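Local coordinates for protein HTH-type transcriptional regulator mcbR (Escherichia coli UMEA 3718-1, PDB 4P9F) that represses expression of McbA by binding to its promoter region, preventing colanic acid overproduction and mucoidy, and is important for biofilm formation, at residues S5-V10 against V45-L50. Sequence-based numbering, arbitrary orientation.
Sequences SLTLQV and VREALL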
loop_
_atom_site.group_PDB
_atom_site.type_symbol
_atom_site.label_atom_id
_atom_site.label_comp_id
_atom_site.label_asym_id
_atom_site.label_seq_id
_atom_site.Cartn_x
_atom_site.Cartn_y
_atom_site.Cartn_z
ATOM N N SER A 5 9.250 -6.625 20.031
ATOM C CA SER A 5 8.035 -6.197 20.682
ATOM C C SER A 5 7.056 -7.354 20.651
ATOM O O SER A 5 6.937 -8.036 19.633
ATOM C CB SER A 5 7.482 -4.967 19.955
ATOM O OG SER A 5 6.085 -4.865 20.108
ATOM N N LEU A 6 6.340 -7.573 21.750
ATOM C CA LEU A 6 5.334 -8.631 21.797
ATOM C C LEU A 6 4.219 -8.271 20.819
ATOM O O LEU A 6 3.649 -9.115 20.125
ATOM C CB LEU A 6 4.787 -8.789 23.229
ATOM C CG LEU A 6 5.756 -9.464 24.203
ATOM C CD1 LEU A 6 5.081 -9.769 25.570
ATOM C CD2 LEU A 6 6.438 -10.699 23.579
ATOM N N THR A 7 3.862 -7.000 20.804
ATOM C CA THR A 7 2.815 -6.561 19.895
ATOM C C THR A 7 3.191 -6.797 18.422
ATOM O O THR A 7 2.388 -7.298 17.651
ATOM C CB THR A 7 2.540 -5.073 20.091
ATOM O OG1 THR A 7 2.286 -4.833 21.475
ATOM C CG2 THR A 7 1.334 -4.600 19.210
ATOM N N LEU A 8 4.433 -6.482 18.063
ATOM C CA LEU A 8 4.887 -6.661 16.677
ATOM C C LEU A 8 4.906 -8.141 16.310
ATOM O O LEU A 8 4.563 -8.509 15.193
ATOM C CB LEU A 8 6.288 -6.068 16.471
ATOM C CG LEU A 8 6.921 -6.236 15.069
ATOM C CD1 LEU A 8 5.997 -5.630 13.991
ATOM C CD2 LEU A 8 8.316 -5.584 15.030
ATOM N N GLN A 9 5.275 -8.984 17.278
ATOM C CA GLN A 9 5.391 -10.409 17.031
ATOM C C GLN A 9 4.023 -11.012 16.747
ATOM O O GLN A 9 3.844 -11.791 15.806
ATOM C CB GLN A 9 6.031 -11.100 18.241
ATOM C CG GLN A 9 6.375 -12.527 17.993
ATOM C CD GLN A 9 7.327 -12.659 16.823
ATOM O OE1 GLN A 9 7.021 -13.322 15.828
ATOM N NE2 GLN A 9 8.482 -12.004 16.928
ATOM N N VAL A 10 3.039 -10.633 17.543
ATOM C CA VAL A 10 1.675 -11.087 17.271
ATOM C C VAL A 10 1.167 -10.539 15.928
ATOM O O VAL A 10 0.535 -11.242 15.161
ATOM C CB VAL A 10 0.696 -10.660 18.395
ATOM C CG1 VAL A 10 -0.729 -11.100 18.050
ATOM C CG2 VAL A 10 1.139 -11.254 19.765
ATOM N N VAL A 45 -1.913 -8.349 22.313
ATOM C CA VAL A 45 -2.762 -9.072 21.356
ATOM C C VAL A 45 -3.822 -8.139 20.786
ATOM O O VAL A 45 -3.974 -8.033 19.565
ATOM C CB VAL A 45 -3.413 -10.298 22.020
ATOM C CG1 VAL A 45 -4.342 -11.012 21.028
ATOM C CG2 VAL A 45 -2.295 -11.241 22.503
ATOM N N ARG A 46 -4.528 -7.425 21.672
ATOM C CA ARG A 46 -5.507 -6.437 21.211
ATOM C C ARG A 46 -4.872 -5.356 20.321
ATOM O O ARG A 46 -5.445 -4.981 19.292
ATOM C CB ARG A 46 -6.208 -5.772 22.401
ATOM C CG ARG A 46 -7.332 -4.810 21.964
ATOM C CD ARG A 46 -7.892 -3.981 23.129
ATOM N NE ARG A 46 -6.870 -3.097 23.677
ATOM C CZ ARG A 46 -6.298 -3.255 24.869
ATOM N NH1 ARG A 46 -6.679 -4.244 25.669
ATOM N NH2 ARG A 46 -5.359 -2.409 25.271
ATOM N N GLU A 47 -3.685 -4.865 20.692
ATOM C CA GLU A 47 -3.041 -3.834 19.876
ATOM C C GLU A 47 -2.678 -4.334 18.480
ATOM O O GLU A 47 -2.798 -3.595 17.486
ATOM C CB GLU A 47 -1.768 -3.286 20.543
ATOM C CG GLU A 47 -2.016 -2.487 21.799
ATOM C CD GLU A 47 -0.729 -1.927 22.404
ATOM O OE1 GLU A 47 0.377 -2.345 21.991
ATOM O OE2 GLU A 47 -0.827 -1.072 23.306
ATOM N N ALA A 48 -2.211 -5.572 18.403
ATOM C CA ALA A 48 -1.827 -6.156 17.119
ATOM C C ALA A 48 -3.048 -6.256 16.216
ATOM O O ALA A 48 -3.000 -5.891 15.041
ATOM C CB ALA A 48 -1.184 -7.541 17.326
ATOM N N LEU A 49 -4.160 -6.712 16.786
ATOM C CA LEU A 49 -5.398 -6.819 16.031
ATOM C C LEU A 49 -5.873 -5.439 15.547
ATOM O O LEU A 49 -6.301 -5.299 14.405
ATOM C CB LEU A 49 -6.467 -7.506 16.889
ATOM C CG LEU A 49 -6.205 -8.985 17.190
ATOM C CD1 LEU A 49 -6.994 -9.437 18.430
ATOM C CD2 LEU A 49 -6.610 -9.845 15.997
ATOM N N LEU A 50 -5.770 -4.428 16.408
ATOM C CA LEU A 50 -6.178 -3.059 16.061
ATOM C C LEU A 50 -5.272 -2.459 15.004
ATOM O O LEU A 50 -5.734 -1.673 14.176
ATOM C CB LEU A 50 -6.219 -2.167 17.304
ATOM C CG LEU A 50 -7.409 -2.485 18.212
ATOM C CD1 LEU A 50 -7.330 -1.732 19.539
ATOM C CD2 LEU A 50 -8.707 -2.162 17.474
HETATM O O HOH W 1 2.803 -1.991 21.664
#
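Thr-7 and Val-10, one turn apart on the first helix of the winged helix-turn-helix domain of this GntR-family regulator, pack against Val-45, Glu-47 and Ala-48 on helix 42-54, whose segment here lies in the DNA-binding helix-turn-helix motif. The axes of the two short segments are inclined at 53° and come within 8.1 Å of each other. Ala-48 permits this spacing: its small CB lies against helix 6-19, 3.6 Å from the carbonyl O of Thr-7 and 3.7 Å from CG1 of Val-10. Because the side chain of Ala-48 ends at that methyl, the CA atoms of Thr-7 and Ala-48 come within 5.4 Å of each other.

Val-10 supplies the apolar side of the interface. Its CG1 branch, anti to the backbone N (chi1 178°), reaches the Ala-48 methyl, while CG2 faces CG2 of Val-45 at a looser 4.4 Å. The beta-branched shape thus lets one short residue meet two neighbours, and Leu-38 of helix 31-38 and Met-40 add to the same buried patch, tying the first helix to both helices of the motif.

Toward the polar side, the side chains of Thr-7 and Glu-47 cross at roughly a right angle. Threonine suits this boundary because its two branches differ: methyl CG2 lies 3.6 Å from Glu-47 CB, against the aliphatic base of the acid, while OG1, anti to the carbonyl carbon, turns to the carboxylate. Beyond CG the glutamate chain is extended, carrying OE1 past the methyl to the hydroxyl. At the helix start, Ser-5 is the N-cap, its OG accepting a nearly straight bond (164°) from Leu-8 N. A water bridges the polar pair, 2.9 Å from Thr-7 OG1 and an unusually short 2.5 Å from Glu-47 OE1, a doubtful length for the bond it donates there.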